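Local coordinates for hypothetical protein (Legionella pneumophila subsp. pneumophila, PDB 4G2A) that is of unknown function but may bind nutrients, and combines a largely beta-stranded DUF4424 region with a helical YARHG domain, at residues Q18-M23 with N54-E59; Y46-T51 with H141-G146; T185-E190 with L231-G236; T272-Y277 with R305-E310. One frame throughout, in Å; residues are numbered along the deposited sequence.

In the fold
Contacts 1 and 2 have alternating segments along the chain and share strand 43-54: contact 1 lies at the end of this strand and the start of strand 21-33, its neighbour, and contact 2 where its middle pairs with strand 136-150. Their centres are about 23 Å apart, yet Met23 of one packs on Thr51 of the other. Contact 3 follows in sequence, about 22 Å from contact 2 between centres, and joins strands 185-187 and 229-235, the latter running directly into helix 236-250. Contact 4 closes the series within the YARHG domain, about 21 Å from contact 3 and about 57 Å from contact 1 between centres. The four thus trace an elongated two-domain molecule from a far beta end to the helical C-terminal domain.

Contact 1: Q18-M23 with N54-E59; sequences QPHIKM and NTLNKE
Ile21 and Asn54 form an antiparallel non-hydrogen-bonded bridge with CA atoms 4.7 Å apart, and one step on Thr55 N donates to His20 O (3.1 Å, 172° at the hydrogen). The terminal branch of Ile21, bent by a chi2 of -73°, brings CD1 within 3.8 Å of Asn54 CA. Three hydrogen bonds hold the Asn54 amide: OD1 accepts from Leu56 N in an Asx turn, the donor standing well above the carbonyl plane, while ND2 donates to Lys58 O at 2.7 Å, almost within the amide plane, and also bonds to Pro132 O. Nearer the surface, Leu56 CG packs against His20 CB (3.6 Å), and the extended Lys22 chain passes Thr55 CG2 at about a right angle, its CD 3.8 Å away. Thr55 OG1 finds its hydrogen-bond partner in Gln168. The contact marks the open end of the hairpin formed by strands 21-33 and 43-54; Ile21 and Asn54 both touch Val60 of strand 60-68 and Phe131 of strand 123-131.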
loop_
_atom_site.group_PDB
_atom_site.type_symbol
_atom_site.label_atom_id
_atom_site.label_comp_id
_atom_site.label_asym_id
_atom_site.label_seq_id
_atom_site.Cartn_x
_atom_site.Cartn_y
_atom_site.Cartn_z
ATOM N N GLN A 18 -22.577 7.903 18.944
ATOM C CA GLN A 18 -21.687 8.999 19.369
ATOM C C GLN A 18 -21.333 8.790 20.859
ATOM O O GLN A 18 -21.981 9.374 21.733
ATOM C CB GLN A 18 -22.339 10.381 19.121
ATOM C CG GLN A 18 -22.731 10.654 17.666
ATOM C CD GLN A 18 -23.855 11.666 17.537
ATOM O OE1 GLN A 18 -24.927 11.532 18.143
ATOM N NE2 GLN A 18 -23.655 12.674 16.698
ATOM N N PRO A 19 -20.363 7.902 21.185
ATOM C CA PRO A 19 -20.082 7.625 22.596
ATOM C C PRO A 19 -19.061 8.575 23.213
ATOM O O PRO A 19 -18.348 9.298 22.511
ATOM C CB PRO A 19 -19.530 6.200 22.543
ATOM C CG PRO A 19 -18.768 6.161 21.275
ATOM C CD PRO A 19 -19.487 7.092 20.311
ATOM N N HIS A 20 -18.967 8.530 24.540
ATOM C CA HIS A 20 -17.989 9.312 25.271
ATOM C C HIS A 20 -16.760 8.415 25.502
ATOM O O HIS A 20 -16.354 8.161 26.633
ATOM C CB HIS A 20 -18.614 9.872 26.551
ATOM C CG HIS A 20 -19.623 10.943 26.274
ATOM N ND1 HIS A 20 -19.354 12.273 26.544
ATOM C CD2 HIS A 20 -20.844 10.853 25.696
ATOM C CE1 HIS A 20 -20.424 12.942 26.150
ATOM N NE2 HIS A 20 -21.341 12.131 25.621
ATOM N N ILE A 21 -16.209 7.902 24.381
ATOM C CA ILE A 21 -15.035 7.037 24.310
ATOM C C ILE A 21 -13.995 7.748 23.450
ATOM O O ILE A 21 -14.288 8.084 22.298
ATOM C CB ILE A 21 -15.374 5.613 23.737
ATOM C CG1 ILE A 21 -16.567 4.897 24.452
ATOM C CG2 ILE A 21 -14.108 4.730 23.605
ATOM C CD1 ILE A 21 -16.312 4.367 25.834
ATOM N N LYS A 22 -12.781 7.971 23.997
ATOM C CA LYS A 22 -11.718 8.635 23.237
ATOM C C LYS A 22 -10.647 7.637 22.840
ATOM O O LYS A 22 -10.361 6.696 23.574
ATOM C CB LYS A 22 -11.132 9.864 23.971
ATOM C CG LYS A 22 -10.435 9.620 25.294
ATOM C CD LYS A 22 -9.965 10.947 25.910
ATOM C CE LYS A 22 -9.137 10.737 27.160
ATOM N NZ LYS A 22 -8.796 12.018 27.843
HETATM N N MSE A 23 -10.105 7.814 21.633
HETATM C CA MSE A 23 -9.031 6.987 21.090
HETATM C C MSE A 23 -7.746 7.642 21.535
HETATM O O MSE A 23 -7.521 8.793 21.185
HETATM C CB MSE A 23 -9.169 6.890 19.572
HETATM C CG MSE A 23 -8.501 5.672 19.008
HETATM SE SE MSE A 23 -8.456 5.793 17.081
HETATM C CE MSE A 23 -9.979 4.756 16.649
ATOM N N ASN A 54 -12.836 5.171 28.290
ATOM C CA ASN A 54 -14.162 5.575 28.710
ATOM C C ASN A 54 -13.990 6.834 29.578
ATOM O O ASN A 54 -13.343 6.763 30.622
ATOM C CB ASN A 54 -14.861 4.447 29.478
ATOM C CG ASN A 54 -16.245 4.818 29.976
ATOM O OD1 ASN A 54 -16.851 5.783 29.526
ATOM N ND2 ASN A 54 -16.796 4.033 30.875
ATOM N N THR A 55 -14.511 7.986 29.130
ATOM C CA THR A 55 -14.324 9.228 29.877
ATOM C C THR A 55 -15.439 9.455 30.908
ATOM O O THR A 55 -15.355 10.415 31.685
ATOM C CB THR A 55 -14.189 10.421 28.939
ATOM O OG1 THR A 55 -15.434 10.642 28.280
ATOM C CG2 THR A 55 -13.060 10.251 27.947
ATOM N N LEU A 56 -16.447 8.556 30.940
ATOM C CA LEU A 56 -17.576 8.601 31.878
ATOM C C LEU A 56 -17.313 7.747 33.104
ATOM O O LEU A 56 -16.797 6.641 32.979
ATOM C CB LEU A 56 -18.871 8.114 31.203
ATOM C CG LEU A 56 -19.352 8.855 29.972
ATOM C CD1 LEU A 56 -20.631 8.218 29.439
ATOM C CD2 LEU A 56 -19.606 10.341 30.270
ATOM N N ASN A 57 -17.739 8.201 34.278
ATOM C CA ASN A 57 -17.521 7.391 35.466
ATOM C C ASN A 57 -18.701 6.407 35.643
ATOM O O ASN A 57 -19.315 6.321 36.704
ATOM C CB ASN A 57 -17.250 8.263 36.695
ATOM C CG ASN A 57 -16.898 7.483 37.951
ATOM O OD1 ASN A 57 -16.129 6.505 37.942
ATOM N ND2 ASN A 57 -17.522 7.862 39.055
ATOM N N LYS A 58 -18.991 5.641 34.579
ATOM C CA LYS A 58 -20.041 4.621 34.555
ATOM C C LYS A 58 -19.723 3.575 33.470
ATOM O O LYS A 58 -18.973 3.865 32.541
ATOM C CB LYS A 58 -21.456 5.237 34.361
ATOM C CG LYS A 58 -21.730 5.899 32.994
ATOM C CD LYS A 58 -23.229 5.933 32.692
ATOM C CE LYS A 58 -23.615 6.869 31.572
ATOM N NZ LYS A 58 -25.098 6.889 31.329
ATOM N N GLU A 59 -20.283 2.365 33.610
ATOM C CA GLU A 59 -20.119 1.267 32.669
ATOM C C GLU A 59 -20.862 1.588 31.349
ATOM O O GLU A 59 -22.017 2.026 31.371
ATOM C CB GLU A 59 -20.639 -0.042 33.285
ATOM C CG GLU A 59 -20.192 -1.291 32.555
ATOM C CD GLU A 59 -21.332 -2.173 32.095
ATOM O OE1 GLU A 59 -21.840 -1.949 30.973
ATOM O OE2 GLU A 59 -21.722 -3.085 32.859
#

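Contact 2: Y46-T51 with H141-G146; sequences YNCNFT and HDYSTG
Cys48 and His141 exchange a pair of backbone hydrogen bonds, His141 N to Cys48 O at 2.8 Å and Cys48 N to His141 O at 3.0 Å. A second pair joins Tyr46 and Tyr143, less evenly: Tyr46 N reaches Tyr143 O at 2.9 Å, but the return bond from Tyr143 N to Tyr46 O is 3.3 Å. Between them Asn47 and Asp142 form a non-hydrogen-bonded pair whose side chains run alongside each other on the opposite face from the tyrosines; Asp142 OD1 is hydrogen-bonded to His45 NE2. This alternation makes an antiparallel ladder of strands 43-54 and 136-150, with segment axes at 159°. On the aromatic face, Tyr143 CG lies between its backbone N and carbonyl carbon (chi1 56°), which swings the ring over to Tyr46; Tyr46 CB sits 3.9 Å from the Tyr143 ring centroid in a CH-pi contact, and the two rings are nearly parallel but barely overlap. Thr145 OG1 meets the Tyr46 ring edge, 3.4 Å from Tyr46 CE1. Further along, Phe50 turns its edge to the face of His141 in a T-shaped pair, Phe50 CE2 3.5 Å from His141 ND1. Trp127 and Phe95 add their rings around His141, and Tyr159 of strand 155-160 touches Tyr46, Cys48, Phe50 and Tyr143.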
loop_
_atom_site.group_PDB
_atom_site.type_symbol
_atom_site.label_atom_id
_atom_site.label_comp_id
_atom_site.label_asym_id
_atom_site.label_seq_id
_atom_site.Cartn_x
_atom_site.Cartn_y
_atom_site.Cartn_z
ATOM N N TYR A 46 -1.725 -6.134 7.979
ATOM C CA TYR A 46 -1.983 -5.091 8.963
ATOM C C TYR A 46 -2.081 -5.651 10.363
ATOM O O TYR A 46 -2.912 -6.529 10.610
ATOM C CB TYR A 46 -3.301 -4.356 8.637
ATOM C CG TYR A 46 -3.370 -3.698 7.276
ATOM C CD1 TYR A 46 -3.508 -4.461 6.116
ATOM C CD2 TYR A 46 -3.452 -2.317 7.156
ATOM C CE1 TYR A 46 -3.618 -3.859 4.862
ATOM C CE2 TYR A 46 -3.573 -1.705 5.913
ATOM C CZ TYR A 46 -3.649 -2.478 4.766
ATOM O OH TYR A 46 -3.756 -1.857 3.545
ATOM N N ASN A 47 -1.226 -5.158 11.281
ATOM C CA ASN A 47 -1.314 -5.483 12.704
ATOM C C ASN A 47 -1.576 -4.149 13.388
ATOM O O ASN A 47 -0.715 -3.265 13.373
ATOM C CB ASN A 47 -0.083 -6.191 13.225
ATOM C CG ASN A 47 0.114 -7.569 12.675
ATOM O OD1 ASN A 47 0.838 -7.768 11.699
ATOM N ND2 ASN A 47 -0.411 -8.564 13.368
ATOM N N CYS A 48 -2.805 -3.948 13.861
ATOM C CA CYS A 48 -3.200 -2.663 14.425
ATOM C C CYS A 48 -3.619 -2.791 15.862
ATOM O O CYS A 48 -4.482 -3.589 16.176
ATOM C CB CYS A 48 -4.316 -2.027 13.602
ATOM S SG CYS A 48 -4.068 -2.092 11.810
ATOM N N ASN A 49 -3.073 -1.937 16.714
ATOM C CA ASN A 49 -3.457 -1.874 18.099
ATOM C C ASN A 49 -4.059 -0.516 18.344
ATOM O O ASN A 49 -3.651 0.451 17.708
ATOM C CB ASN A 49 -2.291 -2.186 19.062
ATOM C CG ASN A 49 -2.830 -2.668 20.389
ATOM O OD1 ASN A 49 -3.161 -3.844 20.550
ATOM N ND2 ASN A 49 -3.023 -1.759 21.341
ATOM N N PHE A 50 -5.071 -0.456 19.221
ATOM C CA PHE A 50 -5.802 0.761 19.557
ATOM C C PHE A 50 -6.093 0.775 21.030
ATOM O O PHE A 50 -6.440 -0.259 21.612
ATOM C CB PHE A 50 -7.136 0.870 18.780
ATOM C CG PHE A 50 -7.085 0.498 17.322
ATOM C CD1 PHE A 50 -6.732 1.439 16.359
ATOM C CD2 PHE A 50 -7.364 -0.799 16.910
ATOM C CE1 PHE A 50 -6.630 1.078 15.002
ATOM C CE2 PHE A 50 -7.267 -1.155 15.561
ATOM C CZ PHE A 50 -6.911 -0.207 14.615
ATOM N N THR A 51 -5.980 1.949 21.632
ATOM C CA THR A 51 -6.255 2.131 23.051
ATOM C C THR A 51 -7.402 3.116 23.124
ATOM O O THR A 51 -7.321 4.195 22.541
ATOM C CB THR A 51 -4.976 2.588 23.795
ATOM O OG1 THR A 51 -3.884 1.732 23.464
ATOM C CG2 THR A 51 -5.139 2.613 25.274
ATOM N N HIS A 141 -6.485 -5.529 15.756
ATOM C CA HIS A 141 -6.864 -5.967 14.424
ATOM C C HIS A 141 -5.707 -6.701 13.769
ATOM O O HIS A 141 -4.538 -6.339 13.944
ATOM C CB HIS A 141 -7.261 -4.777 13.542
ATOM C CG HIS A 141 -8.583 -4.167 13.855
ATOM N ND1 HIS A 141 -9.009 -3.013 13.215
ATOM C CD2 HIS A 141 -9.531 -4.545 14.743
ATOM C CE1 HIS A 141 -10.197 -2.737 13.722
ATOM N NE2 HIS A 141 -10.551 -3.632 14.647
ATOM N N ASP A 142 -6.042 -7.736 13.015
ATOM C CA ASP A 142 -5.101 -8.539 12.241
ATOM C C ASP A 142 -5.870 -8.969 11.006
ATOM O O ASP A 142 -6.938 -9.565 11.129
ATOM C CB ASP A 142 -4.544 -9.729 13.060
ATOM C CG ASP A 142 -3.621 -10.700 12.338
ATOM O OD1 ASP A 142 -3.339 -10.482 11.141
ATOM O OD2 ASP A 142 -3.216 -11.707 12.960
ATOM N N TYR A 143 -5.386 -8.567 9.834
ATOM C CA TYR A 143 -6.001 -8.876 8.550
ATOM C C TYR A 143 -4.998 -8.588 7.427
ATOM O O TYR A 143 -3.932 -8.021 7.669
ATOM C CB TYR A 143 -7.319 -8.086 8.347
ATOM C CG TYR A 143 -7.164 -6.585 8.465
ATOM C CD1 TYR A 143 -7.217 -5.951 9.705
ATOM C CD2 TYR A 143 -7.030 -5.788 7.333
ATOM C CE1 TYR A 143 -7.086 -4.570 9.816
ATOM C CE2 TYR A 143 -6.922 -4.407 7.431
ATOM C CZ TYR A 143 -6.935 -3.803 8.676
ATOM O OH TYR A 143 -6.822 -2.446 8.775
ATOM N N SER A 144 -5.369 -8.973 6.203
ATOM C CA SER A 144 -4.581 -8.754 4.989
ATOM C C SER A 144 -5.445 -8.159 3.913
ATOM O O SER A 144 -6.661 -8.253 3.974
ATOM C CB SER A 144 -3.987 -10.072 4.491
ATOM O OG SER A 144 -3.054 -10.555 5.439
ATOM N N THR A 145 -4.812 -7.569 2.914
ATOM C CA THR A 145 -5.456 -7.024 1.712
ATOM C C THR A 145 -4.555 -7.386 0.550
ATOM O O THR A 145 -3.432 -7.851 0.776
ATOM C CB THR A 145 -5.668 -5.483 1.808
ATOM O OG1 THR A 145 -4.405 -4.823 1.746
ATOM C CG2 THR A 145 -6.443 -5.042 3.045
ATOM N N GLY A 146 -5.018 -7.123 -0.662
ATOM C CA GLY A 146 -4.207 -7.234 -1.864
ATOM C C GLY A 146 -3.391 -5.958 -1.994
ATOM O O GLY A 146 -3.553 -5.014 -1.197
#

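Contact 3: T185-E190 with L231-G236; sequences TRLCSE and LCLFTG. With SO4 (sulfate ion), chain H; SO4 (sulfate ion), chain G.
Arg186 and Phe234 form the hydrogen-bonded antiparallel pair that joins short strand 185-187 to strand 229-235. The bond from Phe234 N to Arg186 O is short (2.7 Å), its return from Arg186 N to Phe234 O long (3.3 Å), while Cys188 N adds a third bond to Cys232 O. Cys188 and Cys232 form a disulfide seen in a structure of this protein, but here their SG atoms, Cys188 SG and Cys232 SG, stand 2.9 Å apart, longer than a covalent S-S bond, so the bond is doubtful in this model. Packing is close around the cysteine: Cys188 SG lies over one face of the Phe234 ring, 4.2 Å from its centroid, with Tyr154 meeting the same ring. Separately, Leu187, its CG anti to the carbonyl carbon (chi1 -59°), sends CD2 to Leu231 CD1 at 3.5 Å and also to Leu233; all three leucines touch Tyr216. The distal part of Arg186 is looser: its chain bends at chi2 (-54°), carrying the guanidinium off from strand 229-235. There NH1 ties back to Thr185 O, and the guanidinium edge holds two sulfates, probably from the crystallisation liquor, through mostly long or weak bonds. The shortest runs from Arg186 NH2 to O2 of the chain H sulfate, at 2.8 Å.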
loop_
_atom_site.group_PDB
_atom_site.type_symbol
_atom_site.label_atom_id
_atom_site.label_comp_id
_atom_site.label_asym_id
_atom_site.label_seq_id
_atom_site.Cartn_x
_atom_site.Cartn_y
_atom_site.Cartn_z
ATOM N N THR A 185 12.107 0.103 -2.526
ATOM C CA THR A 185 11.106 1.051 -3.016
ATOM C C THR A 185 11.627 2.479 -3.031
ATOM O O THR A 185 12.653 2.801 -2.434
ATOM C CB THR A 185 9.789 1.044 -2.145
ATOM O OG1 THR A 185 10.093 1.481 -0.828
ATOM C CG2 THR A 185 9.084 -0.301 -2.099
ATOM N N ARG A 186 10.875 3.325 -3.710
ATOM C CA ARG A 186 10.981 4.778 -3.787
ATOM C C ARG A 186 9.573 5.352 -3.749
ATOM O O ARG A 186 8.630 4.687 -4.197
ATOM C CB ARG A 186 11.701 5.240 -5.079
ATOM C CG ARG A 186 13.227 5.196 -5.035
ATOM C CD ARG A 186 13.785 5.973 -3.857
ATOM N NE ARG A 186 15.239 5.882 -3.747
ATOM C CZ ARG A 186 15.895 4.912 -3.123
ATOM N NH1 ARG A 186 15.236 3.888 -2.590
ATOM N NH2 ARG A 186 17.219 4.930 -3.069
ATOM N N LEU A 187 9.418 6.589 -3.249
ATOM C CA LEU A 187 8.124 7.266 -3.311
ATOM C C LEU A 187 7.892 7.669 -4.752
ATOM O O LEU A 187 8.861 8.021 -5.428
ATOM C CB LEU A 187 8.092 8.530 -2.419
ATOM C CG LEU A 187 8.353 8.376 -0.955
ATOM C CD1 LEU A 187 8.464 9.743 -0.293
ATOM C CD2 LEU A 187 7.295 7.548 -0.306
ATOM N N CYS A 188 6.634 7.683 -5.218
ATOM C CA CYS A 188 6.356 8.146 -6.576
ATOM C C CYS A 188 6.600 9.656 -6.664
ATOM O O CYS A 188 6.902 10.146 -7.739
ATOM C CB CYS A 188 4.946 7.775 -7.009
ATOM S SG CYS A 188 4.558 6.012 -6.823
ATOM N N SER A 189 6.536 10.374 -5.527
ATOM C CA SER A 189 6.848 11.803 -5.411
ATOM C C SER A 189 8.392 12.046 -5.488
ATOM O O SER A 189 8.814 13.197 -5.669
ATOM C CB SER A 189 6.265 12.383 -4.117
ATOM O OG SER A 189 6.844 11.860 -2.931
ATOM N N GLU A 190 9.221 10.975 -5.353
ATOM C CA GLU A 190 10.691 11.046 -5.490
ATOM C C GLU A 190 11.125 10.771 -6.974
ATOM O O GLU A 190 12.269 11.043 -7.339
ATOM C CB GLU A 190 11.400 10.053 -4.544
ATOM C CG GLU A 190 11.311 10.385 -3.060
ATOM C CD GLU A 190 11.990 9.392 -2.131
ATOM O OE1 GLU A 190 11.645 8.191 -2.178
ATOM O OE2 GLU A 190 12.854 9.823 -1.332
ATOM N N LEU A 231 0.050 6.520 0.783
ATOM C CA LEU A 231 1.439 6.318 0.412
ATOM C C LEU A 231 1.521 5.607 -0.930
ATOM O O LEU A 231 1.066 4.473 -1.099
ATOM C CB LEU A 231 2.190 5.561 1.526
ATOM C CG LEU A 231 3.697 5.384 1.389
ATOM C CD1 LEU A 231 4.425 6.722 1.437
ATOM C CD2 LEU A 231 4.222 4.482 2.487
ATOM N N CYS A 232 2.068 6.328 -1.888
ATOM C CA CYS A 232 2.283 5.897 -3.255
ATOM C C CYS A 232 3.767 5.490 -3.438
ATOM O O CYS A 232 4.675 6.304 -3.201
ATOM C CB CYS A 232 1.880 7.017 -4.204
ATOM S SG CYS A 232 1.843 6.521 -5.932
ATOM N N LEU A 233 4.004 4.228 -3.830
ATOM C CA LEU A 233 5.356 3.663 -3.962
ATOM C C LEU A 233 5.666 3.075 -5.310
ATOM O O LEU A 233 4.776 2.555 -5.992
ATOM C CB LEU A 233 5.571 2.531 -2.935
ATOM C CG LEU A 233 5.484 2.856 -1.448
ATOM C CD1 LEU A 233 5.572 1.579 -0.623
ATOM C CD2 LEU A 233 6.556 3.839 -1.035
ATOM N N PHE A 234 6.960 3.080 -5.657
ATOM C CA PHE A 234 7.461 2.398 -6.836
ATOM C C PHE A 234 8.213 1.180 -6.359
ATOM O O PHE A 234 9.037 1.293 -5.465
ATOM C CB PHE A 234 8.375 3.294 -7.718
ATOM C CG PHE A 234 7.696 4.036 -8.843
ATOM C CD1 PHE A 234 7.039 3.347 -9.858
ATOM C CD2 PHE A 234 7.761 5.421 -8.919
ATOM C CE1 PHE A 234 6.405 4.035 -10.891
ATOM C CE2 PHE A 234 7.130 6.112 -9.953
ATOM C CZ PHE A 234 6.457 5.412 -10.934
ATOM N N THR A 235 7.926 0.027 -6.938
ATOM C CA THR A 235 8.651 -1.214 -6.687
ATOM C C THR A 235 9.608 -1.358 -7.863
ATOM O O THR A 235 9.460 -0.628 -8.848
ATOM C CB THR A 235 7.685 -2.385 -6.538
ATOM O OG1 THR A 235 6.869 -2.421 -7.700
ATOM C CG2 THR A 235 6.834 -2.304 -5.284
ATOM N N GLY A 236 10.579 -2.260 -7.758
ATOM C CA GLY A 236 11.604 -2.463 -8.781
ATOM C C GLY A 236 11.115 -2.709 -10.198
ATOM O O GLY A 236 11.337 -1.878 -11.086
HETATM S S SO4 H . 18.058 2.345 -0.840
HETATM O O1 SO4 H . 17.189 1.447 -1.612
HETATM O O2 SO4 H . 18.899 3.104 -1.775
HETATM O O3 SO4 H . 17.251 3.266 -0.046
HETATM O O4 SO4 H . 18.908 1.575 0.063
HETATM S S SO4 G . 18.099 7.454 -5.592
HETATM O O1 SO4 G . 18.800 6.167 -5.656
HETATM O O2 SO4 G . 18.914 8.494 -6.214
HETATM O O3 SO4 G . 16.820 7.361 -6.303
HETATM O O4 SO4 G . 17.858 7.808 -4.194
HETATM O O HOH W 1 4.793 8.979 -3.373
#

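Contact 4: T272-Y277 with R305-E310; sequences TIYAQY and RMLNEE
Tyr277 packs its ring against Met306, a selenomethionine, where the end of helix 263-275 meets the start of helix 309-321 in the YARHG domain. With CG anti to its carbonyl carbon (chi1 -55°), Tyr277 reaches across so that one ring face receives Met306 CB, 4.0 Å from the centroid, and also Met306 O, 3.2 Å from Tyr277 CZ. The extended Met306 chain then slides past in the opposite direction, leaving SE 3.9 Å from Tyr277 CB and only obliquely placed to the ring, in a Met-aromatic contact. Tyr277 OH is held by Asp311 and Arg241, which fixes the far end of the ring; Asp311 OD2 also accepts from Asn308 N, the N-cap residue, as in one half of a capping box. The two methyls of Leu307 divide between partners: CD2 lies 3.8 Å from both Ile273 CG2 and Tyr277 CE2, the latter at the ring edge, and CD1 touches Tyr274 CE1 at 3.6 Å. Behind the Tyr277 ring, Gln276 CG stands over the centre of the face opposite Met306 O.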
loop_
_atom_site.group_PDB
_atom_site.type_symbol
_atom_site.label_atom_id
_atom_site.label_comp_id
_atom_site.label_asym_id
_atom_site.label_seq_id
_atom_site.Cartn_x
_atom_site.Cartn_y
_atom_site.Cartn_z
ATOM N N THR A 272 19.006 -2.546 -19.252
ATOM C CA THR A 272 17.987 -2.308 -18.219
ATOM C C THR A 272 16.853 -3.364 -18.372
ATOM O O THR A 272 16.236 -3.763 -17.370
ATOM C CB THR A 272 17.490 -0.861 -18.348
ATOM O OG1 THR A 272 18.536 -0.001 -17.922
ATOM C CG2 THR A 272 16.227 -0.550 -17.524
ATOM N N ILE A 273 16.611 -3.821 -19.626
ATOM C CA ILE A 273 15.591 -4.814 -19.978
ATOM C C ILE A 273 15.884 -6.127 -19.229
ATOM O O ILE A 273 14.952 -6.766 -18.741
ATOM C CB ILE A 273 15.485 -5.014 -21.529
ATOM C CG1 ILE A 273 15.007 -3.718 -22.226
ATOM C CG2 ILE A 273 14.548 -6.175 -21.892
ATOM C CD1 ILE A 273 15.203 -3.659 -23.741
ATOM N N TYR A 274 17.186 -6.461 -19.072
ATOM C CA TYR A 274 17.699 -7.651 -18.395
ATOM C C TYR A 274 17.945 -7.413 -16.899
ATOM O O TYR A 274 17.765 -8.336 -16.112
ATOM C CB TYR A 274 19.030 -8.074 -19.044
ATOM C CG TYR A 274 18.941 -8.362 -20.522
ATOM C CD1 TYR A 274 18.584 -9.623 -20.984
ATOM C CD2 TYR A 274 19.296 -7.398 -21.461
ATOM C CE1 TYR A 274 18.559 -9.914 -22.343
ATOM C CE2 TYR A 274 19.229 -7.664 -22.830
ATOM C CZ TYR A 274 18.862 -8.927 -23.266
ATOM O OH TYR A 274 18.808 -9.229 -24.605
ATOM N N ALA A 275 18.409 -6.189 -16.526
ATOM C CA ALA A 275 18.720 -5.740 -15.150
ATOM C C ALA A 275 17.473 -5.743 -14.280
ATOM O O ALA A 275 17.561 -5.869 -13.060
ATOM C CB ALA A 275 19.326 -4.357 -15.180
ATOM N N GLN A 276 16.314 -5.619 -14.943
ATOM C CA GLN A 276 14.931 -5.694 -14.455
ATOM C C GLN A 276 14.737 -6.987 -13.644
ATOM O O GLN A 276 14.035 -6.976 -12.643
ATOM C CB GLN A 276 13.998 -5.707 -15.712
ATOM C CG GLN A 276 12.500 -5.587 -15.453
ATOM C CD GLN A 276 11.613 -5.966 -16.626
ATOM O OE1 GLN A 276 10.423 -6.276 -16.452
ATOM N NE2 GLN A 276 12.144 -5.974 -17.843
ATOM N N TYR A 277 15.367 -8.099 -14.090
ATOM C CA TYR A 277 15.247 -9.418 -13.466
ATOM C C TYR A 277 16.492 -9.810 -12.644
ATOM O O TYR A 277 16.587 -10.927 -12.135
ATOM C CB TYR A 277 14.951 -10.469 -14.555
ATOM C CG TYR A 277 13.729 -10.121 -15.383
ATOM C CD1 TYR A 277 12.450 -10.163 -14.828
ATOM C CD2 TYR A 277 13.852 -9.719 -16.711
ATOM C CE1 TYR A 277 11.326 -9.825 -15.575
ATOM C CE2 TYR A 277 12.737 -9.368 -17.465
ATOM C CZ TYR A 277 11.472 -9.441 -16.896
ATOM O OH TYR A 277 10.346 -9.119 -17.611
ATOM N N ARG A 305 14.962 -16.677 -19.653
ATOM C CA ARG A 305 13.563 -17.159 -19.684
ATOM C C ARG A 305 12.598 -16.188 -18.975
ATOM O O ARG A 305 11.397 -16.222 -19.249
ATOM C CB ARG A 305 13.427 -18.560 -19.060
ATOM C CG ARG A 305 14.184 -19.675 -19.790
ATOM C CD ARG A 305 13.540 -20.083 -21.097
ATOM N NE ARG A 305 14.044 -21.376 -21.554
ATOM C CZ ARG A 305 13.421 -22.149 -22.438
ATOM N NH1 ARG A 305 12.264 -21.765 -22.970
ATOM N NH2 ARG A 305 13.944 -23.317 -22.792
HETATM N N MSE A 306 13.129 -15.294 -18.112
HETATM C CA MSE A 306 12.361 -14.276 -17.388
HETATM C C MSE A 306 11.844 -13.150 -18.304
HETATM O O MSE A 306 10.899 -12.449 -17.918
HETATM C CB MSE A 306 13.201 -13.685 -16.248
HETATM C CG MSE A 306 13.318 -14.653 -15.082
HETATM SE SE MSE A 306 14.689 -14.237 -13.792
HETATM C CE MSE A 306 14.324 -15.643 -12.506
ATOM N N LEU A 307 12.434 -12.980 -19.509
ATOM C CA LEU A 307 11.994 -11.937 -20.442
ATOM C C LEU A 307 10.592 -12.258 -20.981
ATOM O O LEU A 307 10.331 -13.369 -21.447
ATOM C CB LEU A 307 12.981 -11.716 -21.597
ATOM C CG LEU A 307 14.401 -11.290 -21.226
ATOM C CD1 LEU A 307 15.324 -11.532 -22.374
ATOM C CD2 LEU A 307 14.469 -9.833 -20.849
ATOM N N ASN A 308 9.694 -11.284 -20.854
ATOM C CA ASN A 308 8.308 -11.394 -21.270
ATOM C C ASN A 308 8.149 -10.823 -22.693
ATOM O O ASN A 308 9.138 -10.418 -23.312
ATOM C CB ASN A 308 7.359 -10.729 -20.231
ATOM C CG ASN A 308 7.417 -9.223 -20.062
ATOM O OD1 ASN A 308 7.868 -8.477 -20.924
ATOM N ND2 ASN A 308 6.825 -8.723 -18.990
ATOM N N GLU A 309 6.907 -10.828 -23.213
ATOM C CA GLU A 309 6.569 -10.374 -24.567
ATOM C C GLU A 309 6.888 -8.889 -24.778
ATOM O O GLU A 309 7.344 -8.530 -25.859
ATOM C CB GLU A 309 5.092 -10.678 -24.887
ATOM C CG GLU A 309 4.848 -12.170 -25.092
ATOM C CD GLU A 309 3.415 -12.633 -25.286
ATOM O OE1 GLU A 309 2.658 -11.957 -26.022
ATOM O OE2 GLU A 309 3.066 -13.712 -24.749
ATOM N N GLU A 310 6.684 -8.039 -23.744
ATOM C CA GLU A 310 6.965 -6.599 -23.805
ATOM C C GLU A 310 8.461 -6.350 -23.988
ATOM O O GLU A 310 8.841 -5.539 -24.833
ATOM C CB GLU A 310 6.449 -5.869 -22.545
ATOM C CG GLU A 310 4.940 -5.696 -22.467
ATOM C CD GLU A 310 4.155 -6.970 -22.231
ATOM O OE1 GLU A 310 4.252 -7.533 -21.116
ATOM O OE2 GLU A 310 3.472 -7.424 -23.178
#